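Local coordinates for protein 2-hydroxy-3-oxopropionate reductase (Polaromonas sp. JS666, PDB 4DLL) that probably catalyses the NAD(P)H-dependent reduction of 2-hydroxy-3-oxopropionate (tartronate semialdehyde) to glycerate, as a member of the beta-hydroxyacid dehydrogenase family, at residues A124-P128 with Q196-L200; A214-L218 with F310-A314; E79-A83 with A107-A111. One frame throughout, in Å; residues are numbered along the deposited sequence.

Interaction 1: residues A124-P128 with Q196-L200; sequences ASITP and QLTKL
Lys199 and Ser125 face each other where the loop that follows strand 119-122 meets the start of the long helix 194-222. The lysine leaves its helix with CB directed toward the loop, and CG anti to the backbone N (chi1 -176°) carries the chain along the serine. Lys199 CG lies 4.0 Å from Ser125 OG. A bend at chi2 (63°) turns the next carbon off this line, but the chain then returns, and Lys199 CE passes the same Ser125 OG at 3.8 Å. The amine runs on beyond the serine: NZ donates to the carbonyl oxygen of Val150, at the end of strand 144-151, and makes a weaker bond to Gln203 one helical turn further on.

Beside it Gln196 is pushed into the bend of the loop. Its CB and CG each stand 3.2 Å from Ile126 O, and its amide lies against the backbone of Ala124 and Ile126. The backbone N of Gln196 is hydrogen-bonded to the Asp147 carboxylate. Next to these polar atoms, Pro128, the first residue of helix 128-140, supplies the apolar part. Pro128 CG rests 4.0 Å from Leu197 CB, while Pro128 CD and Leu200 CD1 meet tip to tip at 3.7 Å. Thr127, the N-cap of the helix, has its hydroxyl hydrogen-bonded to Glu130.

Lys199 probably corresponds to the conserved catalytic lysine of related beta-hydroxyacid dehydrogenases. Its methylenes pass the serine hydroxyl in van der Waals contact while NZ is bonded beyond it, consistent with an amine whose direction is fixed by strand 144-151.

Interaction 2: residues A214-L218 with F310-A314; sequences AEALL and FVELA
Leu218 and Phe310 make the principal side-chain contact between helix 194-222 and the short C-terminal helix 309-315. It is a CH-pi interaction: Leu218 CD1 sits over one face of the ring, 4.2 Å from the centroid of Phe310 and 21° off the ring normal, displaced toward the rim. The other atoms of the leucine follow the ring outward, with Leu218 CG 3.9 Å from Phe310 CE2 and CD2 nearer CZ. A chi1 of -174° sets Phe310 CG opposite the backbone N, which brings the ring nearer helix 194-222, although its CB does not aim there. Phe256 meets the ring as well, with the planes inclined, and Met227 and Met251 pack on it.

Apolar contacts of other kinds surround it. Ala214 CB lies 3.7 Å from Phe310 CA and also approaches the ring at CD2, which is consistent with the close approach of the two backbones, the CA atoms of Ala214 and Phe310 being 5.0 Å apart. The same methyl is 4.2 Å from Leu313 CD1. The two helical segments cross at -48° with their axes 9.7 Å apart, so the C-terminal helix is laid obliquely on the long helix in the all-helical domain of this dehydrogenase family. At the far end, Leu218 CD1 lies against Ala314 N, and CD2 reaches Ala314 CB at 4.0 Å. With an alanine at Leu218, a gap is likely to open between the two helices beside Phe310 and Ala314, leaving the ring face without its methyl partner.

A single charged side chain borders the packing. Glu215 CB and OE1 graze Leu313 CD1, the latter at 4.1 Å, whereas its other oxygen, OE2, is hydrogen-bonded to Thr286 of the second subunit. Leu218 also touches Phe281 of that subunit.

Interaction 3: residues E79-A83 with A107-A111; sequences EQARA and AQGVA
Gln108, immediately after helix 98-107, reaches across to Ala81 with its side chain. The chain runs extended beyond CG, bringing Gln108 NE2 to 4.0 Å from Ala81 CB; this is a van der Waals approach of an amide to a methyl. The backbone oxygen of the same residue serves a second neighbour: Gln108 O lies 3.1 Å from Arg82 CG and further from CB and CD, so the aliphatic part of the arginine lies against the carbonyl. That arginine is at the surface and touches a crystal neighbour, and its first torsion is close to eclipsed (chi1 -1°), so the detail of its pose is doubtful.

Gly109 follows with a positive phi of 73°, the first residue to leave the helical conformation, and at once occupies the N-cap position of helix 110-113. Helices 98-107 and 110-113 are thus separated by just Gln108 and Gly109, and Gly109 O stands 3.9 Å from Arg82 CB. In the Rossmann-type domain this junction belongs to the connection from strand 90-93 to strand 119-122, while residues 79-83 follow the edge strand 76-78 and begin helix 81-85, so the contact joins the connections that follow strand 76-78 and strand 90-93.

Val110 makes the apolar side-chain contact with Ala81. Its CG2 branch, anti to the carbonyl carbon, points at the start of helix 81-85 and meets Ala81 CB at 3.7 Å and Arg82 N at 3.8 Å. Val104 packs on both Ala81 and Val110 from helix 98-107, and Trp60 of strand 56-60 touches Ala81 and Gln108.

The three contacts follow the two-domain build of the chain. Interaction 3 lies within the Rossmann-type domain, interaction 1 joins that domain to the beginning of helix 194-222, and interaction 2 packs the C-terminal helix on a later part of the same helix. Interactions 1 and 2 are about 27 Å apart between centres, their nearest atoms about 18 Å, and both reach the second subunit. Interactions 1 and 3 have centres about 23 Å and nearest atoms about 12 Å apart; interactions 2 and 3, about 45 Å apart between centres, lie on opposite sides of the chain's centre. The active-site cleft, judged by relatives, probably lies near interaction 1, which the other two do not touch.

Interaction 1: residues A124-P128 with Q196-L200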
ATOM      1  N   ALA A 124     -12.281 -12.142  16.965  1.00 45.52           N
ATOM      2  CA  ALA A 124     -11.804 -13.265  16.111  1.00 47.31           C
ATOM      3  C   ALA A 124     -12.002 -12.980  14.576  1.00 48.19           C
ATOM      4  O   ALA A 124     -12.887 -12.217  14.178  1.00 48.85           O
ATOM      5  CB  ALA A 124     -12.513 -14.505  16.513  1.00 47.07           C
ATOM      6  N   SER A 125     -11.153 -13.525  13.709  1.00 49.65           N
ATOM      7  CA  SER A 125     -11.453 -13.467  12.262  1.00 50.04           C
ATOM      8  C   SER A 125     -12.436 -14.622  11.956  1.00 49.74           C
ATOM      9  O   SER A 125     -12.194 -15.789  12.300  1.00 50.73           O
ATOM     10  CB  SER A 125     -10.174 -13.479  11.361  1.00 51.48           C
ATOM     11  OG  SER A 125      -9.643 -12.154  11.123  1.00 49.69           O
ATOM     12  N   ILE A 126     -13.565 -14.266  11.350  1.00 48.37           N
ATOM     13  CA  ILE A 126     -14.769 -15.112  11.328  1.00 46.52           C
ATOM     14  C   ILE A 126     -15.554 -14.583  10.140  1.00 44.48           C
ATOM     15  O   ILE A 126     -15.445 -13.387   9.845  1.00 44.21           O
ATOM     16  CB  ILE A 126     -15.517 -14.988  12.713  1.00 47.18           C
ATOM     17  CG1 ILE A 126     -15.253 -16.224  13.555  1.00 47.72           C
ATOM     18  CG2 ILE A 126     -17.030 -14.816  12.611  1.00 46.21           C
ATOM     19  CD1 ILE A 126     -16.227 -16.367  14.703  1.00 50.36           C
ATOM     20  N   THR A 127     -16.297 -15.429   9.417  1.00 41.01           N
ATOM     21  CA  THR A 127     -16.896 -14.964   8.136  1.00 38.07           C
ATOM     22  C   THR A 127     -18.047 -14.053   8.441  1.00 35.55           C
ATOM     23  O   THR A 127     -18.709 -14.274   9.457  1.00 37.02           O
ATOM     24  CB  THR A 127     -17.406 -16.135   7.250  1.00 38.41           C
ATOM     25  OG1 THR A 127     -18.212 -17.022   8.044  1.00 38.94           O
ATOM     26  CG2 THR A 127     -16.194 -16.909   6.638  1.00 37.31           C
ATOM     27  N   PRO A 128     -18.316 -13.051   7.588  1.00 32.42           N
ATOM     28  CA  PRO A 128     -19.483 -12.238   7.933  1.00 32.67           C
ATOM     29  C   PRO A 128     -20.779 -13.093   8.097  1.00 34.38           C
ATOM     30  O   PRO A 128     -21.588 -12.809   8.997  1.00 34.01           O
ATOM     31  CB  PRO A 128     -19.583 -11.240   6.779  1.00 32.84           C
ATOM     32  CG  PRO A 128     -18.282 -11.223   6.119  1.00 29.84           C
ATOM     33  CD  PRO A 128     -17.689 -12.613   6.332  1.00 30.64           C
ATOM     34  N   GLN A 196     -16.510  -7.815  10.014  1.00 26.91           N
ATOM     35  CA  GLN A 196     -15.756  -8.922   9.375  1.00 28.04           C
ATOM     36  C   GLN A 196     -15.550  -8.681   7.901  1.00 26.86           C
ATOM     37  O   GLN A 196     -14.524  -9.029   7.330  1.00 27.31           O
ATOM     38  CB  GLN A 196     -16.393 -10.291   9.586  1.00 27.84           C
ATOM     39  CG  GLN A 196     -16.528 -10.635  11.036  1.00 30.03           C
ATOM     40  CD  GLN A 196     -15.189 -10.878  11.729  1.00 33.78           C
ATOM     41  OE1 GLN A 196     -15.129 -10.971  12.958  1.00 40.27           O
ATOM     42  NE2 GLN A 196     -14.122 -10.959  10.964  1.00 29.46           N
ATOM     43  N   LEU A 197     -16.513  -8.024   7.295  1.00 27.89           N
ATOM     44  CA  LEU A 197     -16.410  -7.771   5.882  1.00 28.47           C
ATOM     45  C   LEU A 197     -15.368  -6.731   5.626  1.00 27.69           C
ATOM     46  O   LEU A 197     -14.678  -6.809   4.616  1.00 27.68           O
ATOM     47  CB  LEU A 197     -17.762  -7.334   5.351  1.00 29.92           C
ATOM     48  CG  LEU A 197     -17.854  -6.948   3.897  1.00 31.81           C
ATOM     49  CD1 LEU A 197     -18.342  -8.169   3.133  1.00 33.16           C
ATOM     50  CD2 LEU A 197     -18.808  -5.763   3.792  1.00 32.09           C
ATOM     51  N   THR A 198     -15.293  -5.705   6.498  1.00 27.14           N
ATOM     52  CA  THR A 198     -14.269  -4.646   6.308  1.00 24.96           C
ATOM     53  C   THR A 198     -12.941  -5.284   6.625  1.00 24.26           C
ATOM     54  O   THR A 198     -11.971  -5.058   5.963  1.00 23.92           O
ATOM     55  CB  THR A 198     -14.558  -3.393   7.174  1.00 24.41           C
ATOM     56  OG1 THR A 198     -15.835  -2.907   6.809  1.00 21.29           O
ATOM     57  CG2 THR A 198     -13.567  -2.268   6.942  1.00 21.80           C
ATOM     58  N   LYS A 199     -12.921  -6.113   7.664  1.00 24.18           N
ATOM     59  CA  LYS A 199     -11.761  -6.921   7.903  1.00 23.39           C
ATOM     60  C   LYS A 199     -11.217  -7.704   6.655  1.00 21.13           C
ATOM     61  O   LYS A 199     -10.000  -7.717   6.455  1.00 18.28           O
ATOM     62  CB  LYS A 199     -11.868  -7.774   9.130  1.00 22.50           C
ATOM     63  CG  LYS A 199     -10.568  -8.592   9.474  1.00 22.09           C
ATOM     64  CD  LYS A 199      -9.246  -7.752   9.815  1.00 19.54           C
ATOM     65  CE  LYS A 199      -8.248  -8.611  10.651  1.00 20.65           C
ATOM     66  NZ  LYS A 199      -6.909  -8.050  10.510  1.00 27.23           N
ATOM     67  N   LEU A 200     -12.077  -8.240   5.795  1.00 21.65           N
ATOM     68  CA  LEU A 200     -11.567  -9.130   4.699  1.00 21.68           C
ATOM     69  C   LEU A 200     -11.099  -8.197   3.571  1.00 20.63           C
ATOM     70  O   LEU A 200     -10.071  -8.438   2.963  1.00 21.42           O
ATOM     71  CB  LEU A 200     -12.672 -10.121   4.170  1.00 20.48           C
ATOM     72  CG  LEU A 200     -13.161 -11.246   5.053  1.00 24.60           C
ATOM     73  CD1 LEU A 200     -14.526 -11.945   4.564  1.00 23.24           C
ATOM     74  CD2 LEU A 200     -12.017 -12.252   5.310  1.00 21.51           C
TER

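Interaction 2: residues A214-L218 with F310-A314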
ATOM      1  N   ALA A 214       6.989  -7.678  -2.834  1.00 35.22           N
ATOM      2  CA  ALA A 214       8.023  -8.688  -2.930  1.00 36.03           C
ATOM      3  C   ALA A 214       8.437  -8.688  -4.393  1.00 37.12           C
ATOM      4  O   ALA A 214       9.630  -8.687  -4.709  1.00 37.51           O
ATOM      5  CB  ALA A 214       7.508 -10.058  -2.501  1.00 33.97           C
ATOM      6  N   GLU A 215       7.445  -8.643  -5.275  1.00 37.41           N
ATOM      7  CA  GLU A 215       7.726  -8.702  -6.684  1.00 38.65           C
ATOM      8  C   GLU A 215       8.507  -7.521  -7.260  1.00 39.21           C
ATOM      9  O   GLU A 215       9.366  -7.708  -8.119  1.00 39.27           O
ATOM     10  CB  GLU A 215       6.464  -8.885  -7.459  1.00 39.08           C
ATOM     11  CG  GLU A 215       6.762  -8.997  -8.918  1.00 42.53           C
ATOM     12  CD  GLU A 215       5.716  -9.770  -9.606  1.00 43.54           C
ATOM     13  OE1 GLU A 215       5.619 -10.951  -9.262  1.00 42.90           O
ATOM     14  OE2 GLU A 215       4.994  -9.185 -10.441  1.00 41.71           O
ATOM     15  N   ALA A 216       8.227  -6.311  -6.784  1.00 39.05           N
ATOM     16  CA  ALA A 216       8.979  -5.186  -7.237  1.00 38.80           C
ATOM     17  C   ALA A 216      10.397  -5.130  -6.650  1.00 38.58           C
ATOM     18  O   ALA A 216      11.328  -4.719  -7.329  1.00 38.55           O
ATOM     19  CB  ALA A 216       8.190  -3.873  -7.069  1.00 38.42           C
ATOM     20  N   LEU A 217      10.563  -5.586  -5.422  1.00 38.72           N
ATOM     21  CA  LEU A 217      11.871  -5.578  -4.807  1.00 39.40           C
ATOM     22  C   LEU A 217      12.762  -6.653  -5.394  1.00 40.14           C
ATOM     23  O   LEU A 217      13.989  -6.478  -5.458  1.00 39.22           O
ATOM     24  CB  LEU A 217      11.797  -5.773  -3.304  1.00 38.94           C
ATOM     25  CG  LEU A 217      11.159  -4.647  -2.485  1.00 39.10           C
ATOM     26  CD1 LEU A 217      11.278  -4.989  -0.985  1.00 35.28           C
ATOM     27  CD2 LEU A 217      11.751  -3.292  -2.824  1.00 38.04           C
ATOM     28  N   LEU A 218      12.159  -7.775  -5.757  1.00 39.68           N
ATOM     29  CA  LEU A 218      12.928  -8.798  -6.434  1.00 40.82           C
ATOM     30  C   LEU A 218      13.308  -8.377  -7.862  1.00 41.68           C
ATOM     31  O   LEU A 218      14.426  -8.586  -8.284  1.00 42.36           O
ATOM     32  CB  LEU A 218      12.203 -10.145  -6.424  1.00 39.31           C
ATOM     33  CG  LEU A 218      12.281 -10.861  -5.075  1.00 38.34           C
ATOM     34  CD1 LEU A 218      11.015 -11.662  -4.808  1.00 36.69           C
ATOM     35  CD2 LEU A 218      13.522 -11.753  -5.022  1.00 36.94           C
ATOM     36  N   PHE A 310       7.338 -13.423  -0.347  1.00 41.53           N
ATOM     37  CA  PHE A 310       8.636 -13.181  -0.942  1.00 42.31           C
ATOM     38  C   PHE A 310       9.358 -14.496  -1.284  1.00 43.38           C
ATOM     39  O   PHE A 310       9.855 -14.660  -2.404  1.00 43.13           O
ATOM     40  CB  PHE A 310       9.445 -12.446   0.105  1.00 42.53           C
ATOM     41  CG  PHE A 310      10.771 -11.969  -0.344  1.00 42.42           C
ATOM     42  CD1 PHE A 310      11.910 -12.762  -0.146  1.00 44.39           C
ATOM     43  CD2 PHE A 310      10.919 -10.687  -0.857  1.00 41.08           C
ATOM     44  CE1 PHE A 310      13.183 -12.308  -0.515  1.00 40.60           C
ATOM     45  CE2 PHE A 310      12.172 -10.215  -1.245  1.00 41.85           C
ATOM     46  CZ  PHE A 310      13.321 -11.041  -1.073  1.00 41.68           C
ATOM     47  N   VAL A 311       9.408 -15.426  -0.323  1.00 43.17           N
ATOM     48  CA  VAL A 311      10.133 -16.679  -0.527  1.00 44.63           C
ATOM     49  C   VAL A 311       9.521 -17.434  -1.708  1.00 45.26           C
ATOM     50  O   VAL A 311      10.237 -17.814  -2.651  1.00 45.16           O
ATOM     51  CB  VAL A 311      10.246 -17.519   0.775  1.00 44.48           C
ATOM     52  CG1 VAL A 311      10.957 -18.815   0.517  1.00 43.92           C
ATOM     53  CG2 VAL A 311      10.978 -16.730   1.848  1.00 44.22           C
ATOM     54  N   GLU A 312       8.191 -17.577  -1.701  1.00 46.76           N
ATOM     55  CA  GLU A 312       7.473 -18.179  -2.835  1.00 47.68           C
ATOM     56  C   GLU A 312       7.897 -17.539  -4.135  1.00 48.66           C
ATOM     57  O   GLU A 312       8.173 -18.234  -5.098  1.00 49.54           O
ATOM     58  CB  GLU A 312       5.950 -18.046  -2.672  1.00 47.95           C
ATOM     59  N   LEU A 313       7.980 -16.205  -4.158  1.00 49.71           N
ATOM     60  CA  LEU A 313       8.238 -15.497  -5.419  1.00 49.63           C
ATOM     61  C   LEU A 313       9.717 -15.416  -5.822  1.00 50.11           C
ATOM     62  O   LEU A 313      10.038 -15.388  -7.025  1.00 48.69           O
ATOM     63  CB  LEU A 313       7.584 -14.109  -5.440  1.00 49.76           C
ATOM     64  CG  LEU A 313       6.059 -13.955  -5.403  1.00 49.67           C
ATOM     65  CD1 LEU A 313       5.761 -12.466  -5.410  1.00 49.59           C
ATOM     66  CD2 LEU A 313       5.373 -14.630  -6.580  1.00 48.08           C
ATOM     67  N   ALA A 314      10.604 -15.362  -4.830  1.00 50.45           N
ATOM     68  CA  ALA A 314      12.024 -15.593  -5.098  1.00 52.14           C
ATOM     69  C   ALA A 314      12.262 -16.925  -5.841  1.00 52.93           C
ATOM     70  O   ALA A 314      12.756 -16.906  -6.989  1.00 53.90           O
ATOM     71  CB  ALA A 314      12.854 -15.522  -3.832  1.00 51.70           C
TER

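Interaction 3: residues E79-A83 with A107-A111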
ATOM      1  N   GLU A  79     -11.221 -21.630  34.950  1.00 46.19           N
ATOM      2  CA  GLU A  79     -10.975 -22.883  34.210  1.00 47.35           C
ATOM      3  C   GLU A  79     -12.036 -23.078  33.090  1.00 46.66           C
ATOM      4  O   GLU A  79     -11.711 -23.547  32.003  1.00 45.55           O
ATOM      5  CB  GLU A  79     -10.898 -24.093  35.182  1.00 47.81           C
ATOM      6  CG  GLU A  79     -10.636 -25.475  34.528  1.00 51.57           C
ATOM      7  CD  GLU A  79      -9.227 -25.633  33.939  1.00 57.15           C
ATOM      8  OE1 GLU A  79      -8.362 -24.707  34.115  1.00 58.91           O
ATOM      9  OE2 GLU A  79      -8.983 -26.695  33.291  1.00 59.42           O
ATOM     10  N   GLN A  80     -13.285 -22.682  33.375  1.00 47.22           N
ATOM     11  CA  GLN A  80     -14.423 -22.795  32.437  1.00 47.75           C
ATOM     12  C   GLN A  80     -14.845 -21.400  31.959  1.00 46.88           C
ATOM     13  O   GLN A  80     -14.972 -20.465  32.759  1.00 46.38           O
ATOM     14  CB  GLN A  80     -15.619 -23.478  33.113  1.00 48.36           C
ATOM     15  CG  GLN A  80     -15.524 -24.986  33.256  1.00 51.91           C
ATOM     16  CD  GLN A  80     -16.645 -25.530  34.138  1.00 59.46           C
ATOM     17  OE1 GLN A  80     -17.549 -24.796  34.571  1.00 61.74           O
ATOM     18  NE2 GLN A  80     -16.589 -26.827  34.417  1.00 62.77           N
ATOM     19  N   ALA A  81     -15.061 -21.282  30.651  1.00 46.04           N
ATOM     20  CA  ALA A  81     -15.329 -20.011  29.998  1.00 44.26           C
ATOM     21  C   ALA A  81     -16.644 -19.407  30.489  1.00 44.25           C
ATOM     22  O   ALA A  81     -16.741 -18.181  30.733  1.00 43.40           O
ATOM     23  CB  ALA A  81     -15.334 -20.207  28.491  1.00 43.94           C
ATOM     24  N   ARG A  82     -17.642 -20.271  30.674  1.00 43.56           N
ATOM     25  CA  ARG A  82     -18.961 -19.855  31.163  1.00 43.49           C
ATOM     26  C   ARG A  82     -18.821 -19.075  32.434  1.00 42.68           C
ATOM     27  O   ARG A  82     -19.553 -18.119  32.642  1.00 42.53           O
ATOM     28  CB  ARG A  82     -19.844 -21.036  31.512  1.00 43.88           C
ATOM     29  CG  ARG A  82     -19.228 -22.399  31.266  1.00 46.30           C
ATOM     30  CD  ARG A  82     -19.698 -23.403  32.315  1.00 49.86           C
ATOM     31  NE  ARG A  82     -21.121 -23.246  32.590  1.00 49.09           N
ATOM     32  CZ  ARG A  82     -21.728 -23.696  33.680  1.00 48.41           C
ATOM     33  NH1 ARG A  82     -21.050 -24.371  34.605  1.00 47.12           N
ATOM     34  NH2 ARG A  82     -23.024 -23.481  33.819  1.00 47.78           N
ATOM     35  N   ALA A  83     -17.911 -19.532  33.301  1.00 41.99           N
ATOM     36  CA  ALA A  83     -17.665 -18.915  34.606  1.00 40.46           C
ATOM     37  C   ALA A  83     -17.046 -17.529  34.444  1.00 40.33           C
ATOM     38  O   ALA A  83     -17.364 -16.631  35.211  1.00 38.45           O
ATOM     39  CB  ALA A  83     -16.773 -19.799  35.458  1.00 39.38           C
ATOM     40  N   ALA A 107     -21.575 -24.900  22.758  1.00 50.81           N
ATOM     41  CA  ALA A 107     -21.152 -26.162  23.403  1.00 51.39           C
ATOM     42  C   ALA A 107     -20.734 -25.993  24.878  1.00 51.84           C
ATOM     43  O   ALA A 107     -20.955 -26.903  25.696  1.00 52.43           O
ATOM     44  CB  ALA A 107     -20.007 -26.824  22.621  1.00 51.31           C
ATOM     45  N   GLN A 108     -20.102 -24.851  25.193  1.00 50.82           N
ATOM     46  CA  GLN A 108     -19.534 -24.572  26.515  1.00 49.70           C
ATOM     47  C   GLN A 108     -20.419 -23.624  27.334  1.00 48.39           C
ATOM     48  O   GLN A 108     -20.093 -23.272  28.441  1.00 48.24           O
ATOM     49  CB  GLN A 108     -18.094 -24.014  26.392  1.00 49.93           C
ATOM     50  CG  GLN A 108     -17.017 -25.067  26.193  1.00 51.85           C
ATOM     51  CD  GLN A 108     -15.577 -24.554  26.475  1.00 57.22           C
ATOM     52  OE1 GLN A 108     -14.721 -24.576  25.577  1.00 57.68           O
ATOM     53  NE2 GLN A 108     -15.310 -24.090  27.718  1.00 56.77           N
ATOM     54  N   GLY A 109     -21.533 -23.193  26.769  1.00 47.08           N
ATOM     55  CA  GLY A 109     -22.551 -22.514  27.545  1.00 45.90           C
ATOM     56  C   GLY A 109     -22.244 -21.095  28.000  1.00 44.42           C
ATOM     57  O   GLY A 109     -22.761 -20.650  29.019  1.00 44.47           O
ATOM     58  N   VAL A 110     -21.423 -20.390  27.238  1.00 43.66           N
ATOM     59  CA  VAL A 110     -21.088 -18.990  27.526  1.00 42.65           C
ATOM     60  C   VAL A 110     -22.335 -18.161  27.261  1.00 42.22           C
ATOM     61  O   VAL A 110     -22.750 -17.329  28.085  1.00 40.84           O
ATOM     62  CB  VAL A 110     -19.863 -18.499  26.685  1.00 42.76           C
ATOM     63  CG1 VAL A 110     -19.737 -16.966  26.679  1.00 42.15           C
ATOM     64  CG2 VAL A 110     -18.585 -19.118  27.212  1.00 41.83           C
ATOM     65  N   ALA A 111     -22.954 -18.413  26.118  1.00 42.01           N
ATOM     66  CA  ALA A 111     -24.119 -17.625  25.757  1.00 43.41           C
ATOM     67  C   ALA A 111     -25.201 -17.799  26.803  1.00 43.68           C
ATOM     68  O   ALA A 111     -25.816 -16.821  27.259  1.00 44.15           O
ATOM     69  CB  ALA A 111     -24.635 -17.989  24.378  1.00 43.49           C
TER